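Local coordinates for WbbZ protein (Klebsiella pneumoniae subsp. pneumoniae NTUH-K2044, PDB 6X1L) that is of uncharacterised function but is probably a GT-B-like polysaccharide pyruvyl transferase that adds pyruvyl groups to cell-surface glycans, at residues A[105-110]-A[127-132]. Numbering follows the deposited sequence.
Sequences TIRGYS and NITFDY
Thr129 OG1 accepts two hydrogen bonds from the loop 105-110. Ile106 N reaches Thr129 OG1 at 3.0 Å, nearly straight (169° at the hydrogen). Arg107 NH1 lies closer to Thr129 OG1, at 2.8 Å, but its bond is bent to 131°. The hydroxyl also hydrogen-bonds Glu126 OE2. Arg107 NH1 donates to Ile106 O as well, at 2.9 Å, and both acceptors lie close to the guanidinium plane, which fixes the rotation of that group. The Arg107 chain bends at chi2 (-70°), returning the tip to the helix although CB starts away from it. A further bond runs from Tyr132 OH to Gly108 O (2.7 Å), with the hydroxyl above the carbonyl plane.

Methyls sandwich the guanidinium: Ile128 CG2 lies 3.7 Å above one face and Thr105 CG2 covers the opposite one, each towards the rim. Ile106 CB meets Thr129 CG2 at 3.9 Å, while Ile106 CG2 touches Tyr132 CE2.

The contact joins the loop after strand 98-104 to helix 127-135, which follows the adjacent parallel strand 120-124: consecutive beta-alpha units of a Rossmann-like domain, consistent with the GT-B clan. Helix 250-259 adds Ala253 against Arg107 and Ile128, and Val122 of strand 120-124 packs on Ile106.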
ATOM      1  N   THR A 105      13.421  -0.991 -19.929  1.00 53.17           N
ATOM      2  CA  THR A 105      12.873  -1.460 -21.194  1.00 53.87           C
ATOM      3  C   THR A 105      12.513  -0.230 -22.015  1.00 60.23           C
ATOM      4  O   THR A 105      11.736   0.618 -21.561  1.00 53.15           O
ATOM      5  CB  THR A 105      11.646  -2.348 -20.971  1.00 57.25           C
ATOM      6  OG1 THR A 105      12.061  -3.634 -20.488  1.00 53.81           O
ATOM      7  CG2 THR A 105      10.858  -2.525 -22.263  1.00 55.00           C
ATOM      8  N   ILE A 106      13.095  -0.122 -23.208  1.00 54.76           N
ATOM      9  CA  ILE A 106      12.956   1.052 -24.061  1.00 53.58           C
ATOM     10  C   ILE A 106      12.426   0.599 -25.414  1.00 57.92           C
ATOM     11  O   ILE A 106      12.912  -0.387 -25.978  1.00 61.08           O
ATOM     12  CB  ILE A 106      14.297   1.792 -24.219  1.00 57.85           C
ATOM     13  CG1 ILE A 106      14.832   2.226 -22.854  1.00 59.33           C
ATOM     14  CG2 ILE A 106      14.148   2.988 -25.144  1.00 47.54           C
ATOM     15  CD1 ILE A 106      16.221   2.821 -22.913  1.00 61.63           C
ATOM     16  N   ARG A 107      11.430   1.314 -25.931  1.00 55.72           N
ATOM     17  CA  ARG A 107      10.861   1.028 -27.243  1.00 53.11           C
ATOM     18  C   ARG A 107      10.707   2.339 -27.994  1.00 56.08           C
ATOM     19  O   ARG A 107      10.046   3.261 -27.505  1.00 58.68           O
ATOM     20  CB  ARG A 107       9.508   0.318 -27.126  1.00 59.73           C
ATOM     21  CG  ARG A 107       9.552  -1.021 -26.400  1.00 58.05           C
ATOM     22  CD  ARG A 107      10.280  -2.085 -27.216  1.00 57.97           C
ATOM     23  NE  ARG A 107      10.213  -3.394 -26.576  1.00 49.69           N
ATOM     24  CZ  ARG A 107      11.158  -3.890 -25.783  1.00 57.03           C
ATOM     25  NH1 ARG A 107      12.258  -3.189 -25.538  1.00 47.87           N
ATOM     26  NH2 ARG A 107      11.003  -5.088 -25.232  1.00 50.70           N
ATOM     27  N   GLY A 108      11.317   2.424 -29.176  1.00 53.77           N
ATOM     28  CA  GLY A 108      11.171   3.636 -29.951  1.00 52.54           C
ATOM     29  C   GLY A 108      11.961   4.784 -29.346  1.00 56.85           C
ATOM     30  O   GLY A 108      12.987   4.592 -28.685  1.00 55.51           O
ATOM     31  N   TYR A 109      11.458   6.000 -29.570  1.00 57.41           N
ATOM     32  CA  TYR A 109      12.158   7.226 -29.182  1.00 56.40           C
ATOM     33  C   TYR A 109      13.581   7.241 -29.737  1.00 63.10           C
ATOM     34  O   TYR A 109      14.539   7.611 -29.054  1.00 62.91           O
ATOM     35  CB  TYR A 109      12.156   7.401 -27.664  1.00 60.60           C
ATOM     36  CG  TYR A 109      10.794   7.722 -27.083  1.00 60.08           C
ATOM     37  CD1 TYR A 109       9.953   8.638 -27.702  1.00 65.03           C
ATOM     38  CD2 TYR A 109      10.347   7.103 -25.922  1.00 62.26           C
ATOM     39  CE1 TYR A 109       8.706   8.935 -27.175  1.00 72.82           C
ATOM     40  CE2 TYR A 109       9.103   7.395 -25.388  1.00 64.88           C
ATOM     41  CZ  TYR A 109       8.287   8.311 -26.020  1.00 66.61           C
ATOM     42  OH  TYR A 109       7.050   8.605 -25.497  1.00 78.32           O
ATOM     43  N   SER A 110      13.718   6.829 -31.001  1.00 62.01           N
ATOM     44  CA  SER A 110      15.041   6.754 -31.611  1.00 64.63           C
ATOM     45  C   SER A 110      15.680   8.129 -31.746  1.00 65.47           C
ATOM     46  O   SER A 110      16.906   8.250 -31.644  1.00 69.32           O
ATOM     47  CB  SER A 110      14.955   6.065 -32.973  1.00 62.99           C
ATOM     48  OG  SER A 110      13.986   6.679 -33.805  1.00 63.25           O
ATOM     49  N   ASN A 127      17.273  -8.294 -23.645  1.00 52.34           N
ATOM     50  CA  ASN A 127      18.071  -8.359 -24.871  1.00 52.22           C
ATOM     51  C   ASN A 127      17.485  -7.524 -26.000  1.00 55.77           C
ATOM     52  O   ASN A 127      18.223  -7.104 -26.901  1.00 63.27           O
ATOM     53  CB  ASN A 127      18.202  -9.810 -25.332  1.00 54.47           C
ATOM     54  CG  ASN A 127      19.365 -10.523 -24.686  1.00 71.51           C
ATOM     55  OD1 ASN A 127      20.476  -9.998 -24.628  1.00 74.66           O
ATOM     56  ND2 ASN A 127      19.114 -11.731 -24.194  1.00 78.38           N
ATOM     57  N   ILE A 128      16.169  -7.311 -26.001  1.00 54.11           N
ATOM     58  CA  ILE A 128      15.548  -6.544 -27.076  1.00 57.25           C
ATOM     59  C   ILE A 128      15.939  -5.078 -26.968  1.00 57.31           C
ATOM     60  O   ILE A 128      16.301  -4.439 -27.964  1.00 56.26           O
ATOM     61  CB  ILE A 128      14.020  -6.728 -27.055  1.00 61.27           C
ATOM     62  CG1 ILE A 128      13.664  -8.200 -27.270  1.00 63.48           C
ATOM     63  CG2 ILE A 128      13.371  -5.852 -28.119  1.00 61.60           C
ATOM     64  CD1 ILE A 128      12.188  -8.449 -27.458  1.00 72.76           C
ATOM     65  N   THR A 129      15.887  -4.525 -25.755  1.00 50.53           N
ATOM     66  CA  THR A 129      16.334  -3.151 -25.548  1.00 48.75           C
ATOM     67  C   THR A 129      17.830  -3.014 -25.809  1.00 54.04           C
ATOM     68  O   THR A 129      18.272  -2.036 -26.422  1.00 52.42           O
ATOM     69  CB  THR A 129      15.987  -2.701 -24.127  1.00 50.55           C
ATOM     70  OG1 THR A 129      14.564  -2.660 -23.980  1.00 47.90           O
ATOM     71  CG2 THR A 129      16.551  -1.317 -23.844  1.00 52.24           C
ATOM     72  N   PHE A 130      18.620  -3.995 -25.367  1.00 50.39           N
ATOM     73  CA  PHE A 130      20.065  -3.927 -25.546  1.00 49.44           C
ATOM     74  C   PHE A 130      20.436  -3.907 -27.023  1.00 54.24           C
ATOM     75  O   PHE A 130      21.254  -3.089 -27.458  1.00 52.60           O
ATOM     76  CB  PHE A 130      20.733  -5.105 -24.833  1.00 52.27           C
ATOM     77  CG  PHE A 130      22.232  -5.087 -24.912  1.00 60.20           C
ATOM     78  CD1 PHE A 130      22.960  -4.090 -24.284  1.00 63.27           C
ATOM     79  CD2 PHE A 130      22.915  -6.070 -25.607  1.00 67.74           C
ATOM     80  CE1 PHE A 130      24.340  -4.068 -24.355  1.00 66.84           C
ATOM     81  CE2 PHE A 130      24.298  -6.054 -25.682  1.00 73.64           C
ATOM     82  CZ  PHE A 130      25.011  -5.051 -25.054  1.00 68.44           C
ATOM     83  N   ASP A 131      19.840  -4.802 -27.816  1.00 57.36           N
ATOM     84  CA  ASP A 131      20.142  -4.828 -29.245  1.00 59.27           C
ATOM     85  C   ASP A 131      19.617  -3.585 -29.949  1.00 57.31           C
ATOM     86  O   ASP A 131      20.221  -3.128 -30.923  1.00 57.76           O
ATOM     87  CB  ASP A 131      19.559  -6.086 -29.887  1.00 59.71           C
ATOM     88  CG  ASP A 131      20.236  -7.349 -29.407  1.00 64.57           C
ATOM     89  OD1 ASP A 131      21.346  -7.248 -28.845  1.00 69.62           O
ATOM     90  OD2 ASP A 131      19.664  -8.442 -29.596  1.00 71.82           O
ATOM     91  N   TYR A 132      18.508  -3.022 -29.469  1.00 52.19           N
ATOM     92  CA  TYR A 132      17.989  -1.797 -30.063  1.00 52.80           C
ATOM     93  C   TYR A 132      18.944  -0.630 -29.837  1.00 59.21           C
ATOM     94  O   TYR A 132      19.360   0.038 -30.795  1.00 57.47           O
ATOM     95  CB  TYR A 132      16.600  -1.495 -29.493  1.00 56.70           C
ATOM     96  CG  TYR A 132      16.101  -0.098 -29.780  1.00 56.98           C
ATOM     97  CD1 TYR A 132      16.156   0.435 -31.063  1.00 54.02           C
ATOM     98  CD2 TYR A 132      15.558   0.682 -28.768  1.00 53.16           C
ATOM     99  CE1 TYR A 132      15.702   1.710 -31.323  1.00 59.04           C
ATOM    100  CE2 TYR A 132      15.097   1.954 -29.020  1.00 53.08           C
ATOM    101  CZ  TYR A 132      15.169   2.464 -30.297  1.00 56.60           C
ATOM    102  OH  TYR A 132      14.710   3.735 -30.545  1.00 58.61           O
TER